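Local atomic coordinates of protein-glutamine gamma-glutamyltransferase 2 (Pagrus major, PDB entry 1G0D), a protein that probably catalyses the calcium-dependent cross-linking of proteins by joining peptide-bound glutamine side chains to lysines or other primary amines. Residues I402-K405 with D406-R410; D435-L438 with H439-P443; S446-E449 with R450-K454; L544-D547 with D548-C552. One frame throughout, in Å; residues are numbered along the deposited sequence.

Contact 1. Residues I402-K405 with D406-R410; sequences IVQK and DGQRR
The amide of Gln404 reaches over the aliphatic part of Arg410, bringing OE1 to 3.0 Å from Arg410 CD, while Gln404 CD also lies against the CB of Gln408. Gln404 CG stands anti to its own carbonyl carbon (chi1 -55°) and the chain beyond is extended, which carries the amide across to the returning strand; the amide plane is turned 74° from the Arg410 guanidinium. An alanine in place of Gln404 removes this amide, and Arg410 CD and Gln408 CB would probably be left without their neighbour, the arginine arm freer to turn. The guanidinium has its charged partner in Asp566. The segment closes the beta hairpin of strands 397-403 and 409-414. Ile402 and Arg410 form its hydrogen-bonded antiparallel pair, Ile402 N to Arg410 O 2.7 Å and Arg410 N to Ile402 O 2.6 Å. A type I turn from Gln404 to Gly407 follows, with Gln404 N bonded to Gln408 O at 2.8 Å, the pattern of a type I turn with a G1 beta bulge. Gly407 suits the bulge because it has a positive phi of 77°, unfavourable for most residues that carry a CB. Asp406 suits the turn as well: its OD1 accepts from Gln408 N at 3.2 Å, an Asx turn. Val403 CG2, one branch of the valine, meets Arg409 CG at 3.4 Å, and the arginine then leads away to a cation-pi contact with Trp401.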
loop_
_atom_site.group_PDB
_atom_site.type_symbol
_atom_site.label_atom_id
_atom_site.label_comp_id
_atom_site.label_asym_id
_atom_site.label_seq_id
_atom_site.Cartn_x
_atom_site.Cartn_y
_atom_site.Cartn_z
ATOM N N ILE A 402 -26.712 -20.897 -13.798
ATOM C CA ILE A 402 -26.596 -22.342 -13.972
ATOM C C ILE A 402 -27.060 -22.564 -15.416
ATOM O O ILE A 402 -28.246 -22.418 -15.737
ATOM C CB ILE A 402 -27.564 -23.139 -13.063
ATOM C CG1 ILE A 402 -27.239 -22.890 -11.576
ATOM C CG2 ILE A 402 -27.558 -24.599 -13.491
ATOM C CD1 ILE A 402 -26.457 -23.973 -10.881
ATOM N N VAL A 403 -26.136 -22.859 -16.309
ATOM C CA VAL A 403 -26.535 -23.109 -17.679
ATOM C C VAL A 403 -26.561 -24.612 -17.863
ATOM O O VAL A 403 -25.545 -25.288 -17.652
ATOM C CB VAL A 403 -25.535 -22.523 -18.685
ATOM C CG1 VAL A 403 -26.083 -22.715 -20.074
ATOM C CG2 VAL A 403 -25.280 -21.026 -18.384
ATOM N N GLN A 404 -27.725 -25.138 -18.242
ATOM C CA GLN A 404 -27.890 -26.569 -18.455
ATOM C C GLN A 404 -27.356 -27.014 -19.813
ATOM O O GLN A 404 -27.094 -26.185 -20.686
ATOM C CB GLN A 404 -29.364 -26.923 -18.318
ATOM C CG GLN A 404 -29.983 -26.483 -16.983
ATOM C CD GLN A 404 -31.508 -26.506 -17.017
ATOM O OE1 GLN A 404 -32.170 -25.589 -16.526
ATOM N NE2 GLN A 404 -32.076 -27.559 -17.616
ATOM N N LYS A 405 -27.194 -28.328 -19.983
ATOM C CA LYS A 405 -26.662 -28.894 -21.221
ATOM C C LYS A 405 -27.555 -28.604 -22.421
ATOM O O LYS A 405 -27.163 -28.821 -23.579
ATOM C CB LYS A 405 -26.444 -30.405 -21.067
ATOM C CG LYS A 405 -25.432 -30.803 -19.978
ATOM C CD LYS A 405 -24.278 -29.778 -19.848
ATOM C CE LYS A 405 -24.201 -29.060 -18.466
ATOM N NZ LYS A 405 -24.533 -27.603 -18.554
ATOM N N ASP A 406 -28.749 -28.105 -22.137
ATOM C CA ASP A 406 -29.688 -27.738 -23.186
ATOM C C ASP A 406 -29.787 -26.211 -23.323
ATOM O O ASP A 406 -30.757 -25.674 -23.870
ATOM C CB ASP A 406 -31.060 -28.323 -22.897
ATOM C CG ASP A 406 -31.500 -28.081 -21.487
ATOM O OD1 ASP A 406 -31.226 -26.976 -20.997
ATOM O OD2 ASP A 406 -32.108 -28.984 -20.870
ATOM N N GLY A 407 -28.786 -25.513 -22.797
ATOM C CA GLY A 407 -28.762 -24.075 -22.918
ATOM C C GLY A 407 -29.658 -23.256 -22.019
ATOM O O GLY A 407 -29.568 -22.049 -22.050
ATOM N N GLN A 408 -30.528 -23.869 -21.231
ATOM C CA GLN A 408 -31.373 -23.090 -20.325
ATOM C C GLN A 408 -30.493 -22.483 -19.203
ATOM O O GLN A 408 -29.776 -23.181 -18.470
ATOM C CB GLN A 408 -32.508 -23.984 -19.759
ATOM C CG GLN A 408 -33.605 -24.346 -20.828
ATOM C CD GLN A 408 -34.559 -25.527 -20.468
ATOM O OE1 GLN A 408 -35.615 -25.339 -19.840
ATOM N NE2 GLN A 408 -34.194 -26.733 -20.898
ATOM N N ARG A 409 -30.524 -21.161 -19.091
ATOM C CA ARG A 409 -29.719 -20.488 -18.073
ATOM C C ARG A 409 -30.553 -20.105 -16.845
ATOM O O ARG A 409 -31.523 -19.345 -16.938
ATOM C CB ARG A 409 -29.070 -19.234 -18.661
ATOM C CG ARG A 409 -28.009 -19.505 -19.688
ATOM C CD ARG A 409 -27.634 -18.231 -20.360
ATOM N NE ARG A 409 -28.660 -17.201 -20.163
ATOM C CZ ARG A 409 -28.435 -15.988 -19.644
ATOM N NH1 ARG A 409 -27.213 -15.607 -19.249
ATOM N NH2 ARG A 409 -29.443 -15.137 -19.538
ATOM N N ARG A 410 -30.181 -20.644 -15.693
ATOM C CA ARG A 410 -30.897 -20.345 -14.465
ATOM C C ARG A 410 -30.106 -19.346 -13.618
ATOM O O ARG A 410 -28.966 -19.590 -13.215
ATOM C CB ARG A 410 -31.171 -21.645 -13.704
ATOM C CG ARG A 410 -31.764 -22.738 -14.594
ATOM C CD ARG A 410 -31.737 -24.093 -13.930
ATOM N NE ARG A 410 -32.632 -24.096 -12.785
ATOM C CZ ARG A 410 -32.280 -24.482 -11.561
ATOM N NH1 ARG A 410 -33.173 -24.445 -10.572
ATOM N NH2 ARG A 410 -31.044 -24.912 -11.329
HETATM O O HOH W 1 -34.793 -23.650 -17.102
#

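Contact 2. Residues D435-L438 with H439-P443; sequences DVTL and HYKYP. With SO4 (sulfate ion), chain B.
His439 folds back over Val436, and every part of its side chain finds something there. His439 CB lies 3.3 Å from Val436 O, and CG is nearly as close to the same oxygen. Because CG stands anti to the carbonyl carbon of His439 (chi1 -65°), the ring is carried back along the chain, with Val436 CB over one face. At the far rim, His439 CD2 and His439 NE2 both meet Val436 CG2, the latter at 3.1 Å. His439 NE2 finally gives a weak hydrogen bond to O4 of a sulfate ion, 3.5 Å away; the ion, probably from the crystallisation liquor, is also held by Arg291 and Trp351. Beta-branched Val436 serves two rings at once, since its CG1 lies in plane at the edge of the Tyr440 ring, 3.9 Å from CE1. The backbone makes a short, weakly bonded helical turn in which Thr437 O accepts from both Tyr440 N and Lys441 N. Asp435 prepares that turn: its OD1 takes Thr437 N at 2.9 Å, an Asx turn, and also the Thr437 hydroxyl. Leu438 CD1 packs on Pro443 CD at 3.6 Å. Tyr440 touches Ile293 of strand 290-298 and bonds through OH to Trp334, Lys441 NZ bonds to Val394 O and to OD1 of Asn395, a probable calcium ligand, and Tyr442 lies against helix 447-456.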
loop_
_atom_site.group_PDB
_atom_site.type_symbol
_atom_site.label_atom_id
_atom_site.label_comp_id
_atom_site.label_asym_id
_atom_site.label_seq_id
_atom_site.Cartn_x
_atom_site.Cartn_y
_atom_site.Cartn_z
ATOM N N ASP A 435 -13.669 2.522 8.453
ATOM C CA ASP A 435 -14.414 2.137 7.261
ATOM C C ASP A 435 -14.646 3.357 6.375
ATOM O O ASP A 435 -15.406 4.250 6.687
ATOM C CB ASP A 435 -15.729 1.470 7.629
ATOM C CG ASP A 435 -16.455 0.930 6.419
ATOM O OD1 ASP A 435 -16.639 1.708 5.461
ATOM O OD2 ASP A 435 -16.834 -0.261 6.413
ATOM N N VAL A 436 -13.996 3.341 5.236
ATOM C CA VAL A 436 -13.992 4.435 4.301
ATOM C C VAL A 436 -14.930 4.206 3.087
ATOM O O VAL A 436 -14.954 4.969 2.131
ATOM C CB VAL A 436 -12.469 4.638 3.973
ATOM C CG1 VAL A 436 -12.156 4.347 2.608
ATOM C CG2 VAL A 436 -12.044 5.980 4.374
ATOM N N THR A 437 -15.784 3.191 3.176
ATOM C CA THR A 437 -16.670 2.840 2.059
ATOM C C THR A 437 -17.505 3.973 1.513
ATOM O O THR A 437 -17.538 4.229 0.304
ATOM C CB THR A 437 -17.611 1.638 2.424
ATOM O OG1 THR A 437 -16.885 0.657 3.181
ATOM C CG2 THR A 437 -18.148 0.961 1.156
ATOM N N LEU A 438 -18.188 4.682 2.389
ATOM C CA LEU A 438 -19.009 5.767 1.899
ATOM C C LEU A 438 -18.262 6.872 1.099
ATOM O O LEU A 438 -18.904 7.651 0.420
ATOM C CB LEU A 438 -19.792 6.354 3.062
ATOM C CG LEU A 438 -20.780 7.390 2.555
ATOM C CD1 LEU A 438 -21.934 6.724 1.870
ATOM C CD2 LEU A 438 -21.279 8.193 3.709
ATOM N N HIS A 439 -16.928 6.953 1.171
ATOM C CA HIS A 439 -16.181 7.968 0.397
ATOM C C HIS A 439 -16.266 7.509 -1.052
ATOM O O HIS A 439 -16.107 8.292 -1.998
ATOM C CB HIS A 439 -14.674 7.964 0.669
ATOM C CG HIS A 439 -14.264 8.335 2.050
ATOM N ND1 HIS A 439 -15.157 8.689 3.038
ATOM C CD2 HIS A 439 -13.031 8.410 2.609
ATOM C CE1 HIS A 439 -14.495 8.961 4.153
ATOM N NE2 HIS A 439 -13.204 8.806 3.920
ATOM N N TYR A 440 -16.414 6.194 -1.202
ATOM C CA TYR A 440 -16.454 5.581 -2.516
ATOM C C TYR A 440 -17.814 5.373 -3.051
ATOM O O TYR A 440 -18.015 5.536 -4.244
ATOM C CB TYR A 440 -15.732 4.244 -2.520
ATOM C CG TYR A 440 -14.245 4.419 -2.492
ATOM C CD1 TYR A 440 -13.542 4.407 -1.289
ATOM C CD2 TYR A 440 -13.534 4.588 -3.671
ATOM C CE1 TYR A 440 -12.171 4.551 -1.264
ATOM C CE2 TYR A 440 -12.157 4.736 -3.665
ATOM C CZ TYR A 440 -11.479 4.713 -2.460
ATOM O OH TYR A 440 -10.107 4.812 -2.468
ATOM N N LYS A 441 -18.770 5.020 -2.202
ATOM C CA LYS A 441 -20.083 4.799 -2.764
ATOM C C LYS A 441 -21.283 5.105 -1.904
ATOM O O LYS A 441 -21.242 4.978 -0.694
ATOM C CB LYS A 441 -20.180 3.359 -3.284
ATOM C CG LYS A 441 -19.468 2.316 -2.452
ATOM C CD LYS A 441 -19.094 1.165 -3.330
ATOM C CE LYS A 441 -19.875 -0.082 -2.958
ATOM N NZ LYS A 441 -20.446 -0.704 -4.194
ATOM N N TYR A 442 -22.364 5.500 -2.556
ATOM C CA TYR A 442 -23.575 5.823 -1.862
ATOM C C TYR A 442 -24.088 4.528 -1.315
ATOM O O TYR A 442 -23.854 3.491 -1.897
ATOM C CB TYR A 442 -24.530 6.424 -2.835
ATOM C CG TYR A 442 -24.177 7.853 -3.071
ATOM C CD1 TYR A 442 -24.398 8.798 -2.077
ATOM C CD2 TYR A 442 -23.676 8.280 -4.291
ATOM C CE1 TYR A 442 -24.141 10.128 -2.290
ATOM C CE2 TYR A 442 -23.416 9.610 -4.514
ATOM C CZ TYR A 442 -23.656 10.537 -3.503
ATOM O OH TYR A 442 -23.402 11.881 -3.698
ATOM N N PRO A 443 -24.802 4.564 -0.184
ATOM C CA PRO A 443 -25.312 3.330 0.410
ATOM C C PRO A 443 -26.142 2.549 -0.567
ATOM O O PRO A 443 -26.834 3.115 -1.401
ATOM C CB PRO A 443 -26.110 3.799 1.619
ATOM C CG PRO A 443 -26.283 5.263 1.434
ATOM C CD PRO A 443 -25.197 5.761 0.572
HETATM S S SO4 B . -10.797 11.680 5.171
HETATM O O1 SO4 B . -11.321 11.582 3.894
HETATM O O2 SO4 B . -9.606 12.438 5.094
HETATM O O3 SO4 B . -11.736 12.483 5.813
HETATM O O4 SO4 B . -10.742 10.381 5.783
#

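Contact 3. Residues S446-E449 with R450-K454; sequences SQKE and REVYK
The backbone of 446-454 starts a regular alpha-helix, with Arg450 N on Ser446 O at 3.0 Å and Tyr453 N on Glu449 O each bonded four residues back. Ser446 is the N-cap: its short side chain lets OG accept from Glu449 N at 2.8 Å, and the same hydroxyl is hydrogen-bonded to Pro443 O. One turn on, Glu449 crosses the Tyr453 ring. Its chi1 of 177°, CG anti to the backbone N, sets CG over the ring face, toward its rim, in a CH-pi contact 4.0 Å from the centroid; the extended chain beyond carries the carboxylate along the ring, tilted 30° to it, with Glu449 OE2 3.5 Å from Tyr453 CE2. Glu449, like Glu444 and Asn395, is a probable calcium ligand, as in related transglutaminases. In this structure Glu449 OE1 takes the N-H of Gly445, and Tyr453 OH bonds to Asn395. Tyrosine thus offers a face to the glutamate and a hydroxyl to the asparagine. On another side of the helix Lys448 bends toward Glu451, a long salt bridge of 3.9 Å between NZ and OE2, while its main charged partner is Glu378. Val452, apolar and branched, turns to Phe391 of helix 387-395.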
loop_
_atom_site.group_PDB
_atom_site.type_symbol
_atom_site.label_atom_id
_atom_site.label_comp_id
_atom_site.label_asym_id
_atom_site.label_seq_id
_atom_site.Cartn_x
_atom_site.Cartn_y
_atom_site.Cartn_z
ATOM N N SER A 446 -29.794 3.233 -2.123
ATOM C CA SER A 446 -30.105 4.643 -2.112
ATOM C C SER A 446 -30.512 5.081 -3.512
ATOM O O SER A 446 -30.113 4.485 -4.490
ATOM C CB SER A 446 -28.875 5.443 -1.616
ATOM O OG SER A 446 -27.735 5.275 -2.445
ATOM N N GLN A 447 -31.332 6.111 -3.603
ATOM C CA GLN A 447 -31.734 6.609 -4.895
ATOM C C GLN A 447 -30.512 7.286 -5.418
ATOM O O GLN A 447 -30.362 7.473 -6.622
ATOM C CB GLN A 447 -32.861 7.639 -4.778
ATOM C CG GLN A 447 -33.251 8.352 -6.114
ATOM C CD GLN A 447 -33.927 7.420 -7.165
ATOM O OE1 GLN A 447 -33.659 7.535 -8.374
ATOM N NE2 GLN A 447 -34.805 6.509 -6.699
ATOM N N LYS A 448 -29.629 7.685 -4.514
ATOM C CA LYS A 448 -28.433 8.338 -4.992
ATOM C C LYS A 448 -27.588 7.278 -5.680
ATOM O O LYS A 448 -26.987 7.556 -6.704
ATOM C CB LYS A 448 -27.682 9.023 -3.854
ATOM C CG LYS A 448 -27.989 10.519 -3.792
ATOM C CD LYS A 448 -26.878 11.391 -4.396
ATOM C CE LYS A 448 -26.810 11.378 -5.948
ATOM N NZ LYS A 448 -25.598 12.116 -6.525
ATOM N N GLU A 449 -27.580 6.063 -5.136
ATOM C CA GLU A 449 -26.834 4.984 -5.750
ATOM C C GLU A 449 -27.478 4.686 -7.088
ATOM O O GLU A 449 -26.769 4.435 -8.056
ATOM C CB GLU A 449 -26.858 3.707 -4.910
ATOM C CG GLU A 449 -26.133 2.509 -5.591
ATOM C CD GLU A 449 -26.555 1.142 -5.049
ATOM O OE1 GLU A 449 -27.775 0.915 -4.916
ATOM O OE2 GLU A 449 -25.680 0.287 -4.761
ATOM N N ARG A 450 -28.814 4.700 -7.159
ATOM C CA ARG A 450 -29.490 4.428 -8.433
ATOM C C ARG A 450 -29.190 5.453 -9.520
ATOM O O ARG A 450 -29.071 5.111 -10.682
ATOM C CB ARG A 450 -31.020 4.353 -8.287
ATOM C CG ARG A 450 -31.717 4.220 -9.662
ATOM C CD ARG A 450 -33.145 3.646 -9.630
ATOM N NE ARG A 450 -33.201 2.283 -9.095
ATOM C CZ ARG A 450 -33.574 1.205 -9.783
ATOM N NH1 ARG A 450 -33.936 1.314 -11.057
ATOM N NH2 ARG A 450 -33.574 0.006 -9.190
ATOM N N GLU A 451 -29.064 6.713 -9.178
ATOM C CA GLU A 451 -28.819 7.620 -10.253
ATOM C C GLU A 451 -27.371 7.675 -10.679
ATOM O O GLU A 451 -27.088 8.145 -11.774
ATOM C CB GLU A 451 -29.357 9.002 -9.916
ATOM C CG GLU A 451 -28.871 9.561 -8.601
ATOM C CD GLU A 451 -29.740 10.715 -8.096
ATOM O OE1 GLU A 451 -30.951 10.467 -7.871
ATOM O OE2 GLU A 451 -29.213 11.852 -7.923
ATOM N N VAL A 452 -26.435 7.201 -9.854
ATOM C CA VAL A 452 -25.020 7.211 -10.255
ATOM C C VAL A 452 -24.733 5.996 -11.115
ATOM O O VAL A 452 -23.981 6.069 -12.072
ATOM C CB VAL A 452 -24.046 7.196 -9.022
ATOM C CG1 VAL A 452 -22.606 6.973 -9.479
ATOM C CG2 VAL A 452 -24.136 8.545 -8.280
ATOM N N TYR A 453 -25.335 4.874 -10.754
ATOM C CA TYR A 453 -25.178 3.632 -11.501
ATOM C C TYR A 453 -25.801 3.854 -12.853
ATOM O O TYR A 453 -25.298 3.372 -13.860
ATOM C CB TYR A 453 -25.922 2.504 -10.806
ATOM C CG TYR A 453 -25.080 1.833 -9.773
ATOM C CD1 TYR A 453 -23.768 2.271 -9.520
ATOM C CD2 TYR A 453 -25.557 0.748 -9.072
ATOM C CE1 TYR A 453 -22.952 1.638 -8.580
ATOM C CE2 TYR A 453 -24.758 0.097 -8.131
ATOM C CZ TYR A 453 -23.456 0.551 -7.888
ATOM O OH TYR A 453 -22.677 -0.071 -6.936
ATOM N N LYS A 454 -26.908 4.586 -12.863
ATOM C CA LYS A 454 -27.608 4.874 -14.099
ATOM C C LYS A 454 -26.680 5.704 -14.973
ATOM O O LYS A 454 -26.412 5.376 -16.117
ATOM C CB LYS A 454 -28.914 5.626 -13.807
ATOM C CG LYS A 454 -30.098 4.733 -13.340
ATOM C CD LYS A 454 -31.480 5.454 -13.518
ATOM C CE LYS A 454 -32.010 6.178 -12.222
ATOM N NZ LYS A 454 -31.596 7.633 -11.988
#

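Contact 4. Residues L544-D547 with D548-C552; sequences LHYD and DYVRC
Two torsions bring Tyr546 and Tyr549 together: Tyr549 CG sits between its backbone N and carbonyl carbon (chi1 72°), folding its ring back over the turn, while Tyr546 CG stands anti to the backbone N, which sets its ring beside Tyr549 and Val550. Tyr546 CA thus lies over the Tyr549 face, a CH-pi contact 3.8 Å from the centroid, and Tyr546 CD1 touches Tyr549 CE1 at 3.5 Å. The two ring planes are 81° apart in an oblique pairing. Val550 covers one face of Tyr546, though the exact place of its methyls is doubtful. The Tyr549 hydroxyl bonds to Thr486 O and Gly485 N, and an alanine here would probably expose the CA side of Tyr546 and leave those two backbone groups without their mate. At the N-cap position, His545 O accepts from Asp548 N and Tyr549 N, both at 3.0 Å; the second bond is the straighter one at 171°. Asp548 OD2 lies 3.6 Å from His545 ND1, and Asp548 OD1 and Arg551 NH2 make a long ionic contact, charge against charge, with no N-H aimed at the oxygen. The short helix 546-549 follows strand 536-544 within the beta-barrel region that follows the transglutaminase core. Leu544 and Tyr549 lie near Ile580 and Pro482 of the GTP site assigned by similarity, and Tyr546 OH reaches Arg669 of the C-terminal Ig-like domain.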
loop_
_atom_site.group_PDB
_atom_site.type_symbol
_atom_site.label_atom_id
_atom_site.label_comp_id
_atom_site.label_asym_id
_atom_site.label_seq_id
_atom_site.Cartn_x
_atom_site.Cartn_y
_atom_site.Cartn_z
ATOM N N LEU A 544 -14.206 -30.384 7.721
ATOM C CA LEU A 544 -12.968 -30.273 6.967
ATOM C C LEU A 544 -11.853 -30.770 7.899
ATOM O O LEU A 544 -11.891 -30.482 9.100
ATOM C CB LEU A 544 -12.756 -28.816 6.569
ATOM C CG LEU A 544 -13.483 -28.275 5.334
ATOM C CD1 LEU A 544 -13.415 -29.250 4.189
ATOM C CD2 LEU A 544 -14.895 -28.009 5.690
ATOM N N HIS A 545 -10.883 -31.518 7.348
ATOM C CA HIS A 545 -9.773 -32.102 8.126
ATOM C C HIS A 545 -8.403 -31.667 7.667
ATOM O O HIS A 545 -8.149 -31.519 6.480
ATOM C CB HIS A 545 -9.792 -33.620 8.047
ATOM C CG HIS A 545 -11.071 -34.226 8.505
ATOM N ND1 HIS A 545 -12.156 -34.390 7.670
ATOM C CD2 HIS A 545 -11.441 -34.723 9.707
ATOM C CE1 HIS A 545 -13.138 -34.965 8.338
ATOM N NE2 HIS A 545 -12.730 -35.178 9.577
ATOM N N TYR A 546 -7.499 -31.535 8.619
ATOM C CA TYR A 546 -6.179 -31.083 8.300
ATOM C C TYR A 546 -5.478 -31.844 7.218
ATOM O O TYR A 546 -5.070 -31.251 6.234
ATOM C CB TYR A 546 -5.300 -31.077 9.536
ATOM C CG TYR A 546 -3.905 -30.625 9.220
ATOM C CD1 TYR A 546 -3.662 -29.344 8.731
ATOM C CD2 TYR A 546 -2.817 -31.471 9.410
ATOM C CE1 TYR A 546 -2.372 -28.914 8.440
ATOM C CE2 TYR A 546 -1.504 -31.046 9.115
ATOM C CZ TYR A 546 -1.299 -29.769 8.632
ATOM O OH TYR A 546 -0.029 -29.352 8.315
ATOM N N ASP A 547 -5.339 -33.152 7.383
ATOM C CA ASP A 547 -4.610 -33.966 6.402
ATOM C C ASP A 547 -5.221 -33.940 5.023
ATOM O O ASP A 547 -4.603 -34.380 4.061
ATOM C CB ASP A 547 -4.487 -35.404 6.884
ATOM C CG ASP A 547 -5.558 -35.766 7.886
ATOM O OD1 ASP A 547 -6.501 -36.511 7.517
ATOM O OD2 ASP A 547 -5.458 -35.298 9.044
ATOM N N ASP A 548 -6.436 -33.419 4.931
ATOM C CA ASP A 548 -7.112 -33.297 3.652
ATOM C C ASP A 548 -6.745 -31.928 3.077
ATOM O O ASP A 548 -6.201 -31.827 1.979
ATOM C CB ASP A 548 -8.638 -33.354 3.824
ATOM C CG ASP A 548 -9.183 -34.778 4.027
ATOM O OD1 ASP A 548 -8.505 -35.757 3.637
ATOM O OD2 ASP A 548 -10.309 -34.901 4.581
ATOM N N TYR A 549 -7.031 -30.868 3.825
ATOM C CA TYR A 549 -6.739 -29.533 3.316
ATOM C C TYR A 549 -5.308 -29.064 3.315
ATOM O O TYR A 549 -5.056 -28.027 2.730
ATOM C CB TYR A 549 -7.645 -28.432 3.942
ATOM C CG TYR A 549 -7.398 -28.042 5.392
ATOM C CD1 TYR A 549 -6.168 -27.527 5.810
ATOM C CD2 TYR A 549 -8.383 -28.258 6.352
ATOM C CE1 TYR A 549 -5.925 -27.254 7.137
ATOM C CE2 TYR A 549 -8.149 -27.993 7.686
ATOM C CZ TYR A 549 -6.915 -27.500 8.076
ATOM O OH TYR A 549 -6.669 -27.322 9.429
ATOM N N VAL A 550 -4.370 -29.776 3.934
ATOM C CA VAL A 550 -2.978 -29.302 3.865
ATOM C C VAL A 550 -2.543 -29.438 2.428
ATOM O O VAL A 550 -1.695 -28.703 1.936
ATOM C CB VAL A 550 -1.983 -30.164 4.604
ATOM C CG1 VAL A 550 -1.154 -29.301 5.510
ATOM C CG2 VAL A 550 -2.673 -31.279 5.306
ATOM N N ARG A 551 -3.133 -30.424 1.773
ATOM C CA ARG A 551 -2.826 -30.742 0.392
ATOM C C ARG A 551 -3.137 -29.622 -0.616
ATOM O O ARG A 551 -2.382 -29.417 -1.555
ATOM C CB ARG A 551 -3.578 -32.037 0.005
ATOM C CG ARG A 551 -2.754 -33.328 0.124
ATOM C CD ARG A 551 -3.345 -34.296 1.138
ATOM N NE ARG A 551 -4.540 -34.959 0.622
ATOM C CZ ARG A 551 -5.201 -35.929 1.260
ATOM N NH1 ARG A 551 -4.784 -36.361 2.447
ATOM N NH2 ARG A 551 -6.301 -36.454 0.723
ATOM N N CYS A 552 -4.208 -28.864 -0.388
ATOM C CA CYS A 552 -4.642 -27.848 -1.348
ATOM C C CYS A 552 -4.494 -26.377 -0.979
ATOM O O CYS A 552 -4.411 -25.507 -1.838
ATOM C CB CYS A 552 -6.112 -28.130 -1.706
ATOM S SG CYS A 552 -6.728 -29.871 -1.417
#

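In the fold
Contacts 2 and 3 belong together: helices 437-440 and 447-456 follow each other in the chain, the centres of the two contacts are about 13 Å apart, and Tyr442 of contact 2 packs on Lys448 of contact 3, on the side of the core where calcium is expected. Both send a polar end to Asn395, Lys441 from one and Tyr453 from the other. Contact 1, by contrast, is a surface hairpin about 42 Å from the chain centre, held chiefly by backbone bonds, long polar side chains and a glycine. In contact 4, also partly buried, two buried tyrosines carry the packing, and it joins a barrel strand to the C-terminal domain; its centre is about 44 Å from that of contact 3. Contacts 1 and 4 touch neither each other nor contacts 2 and 3.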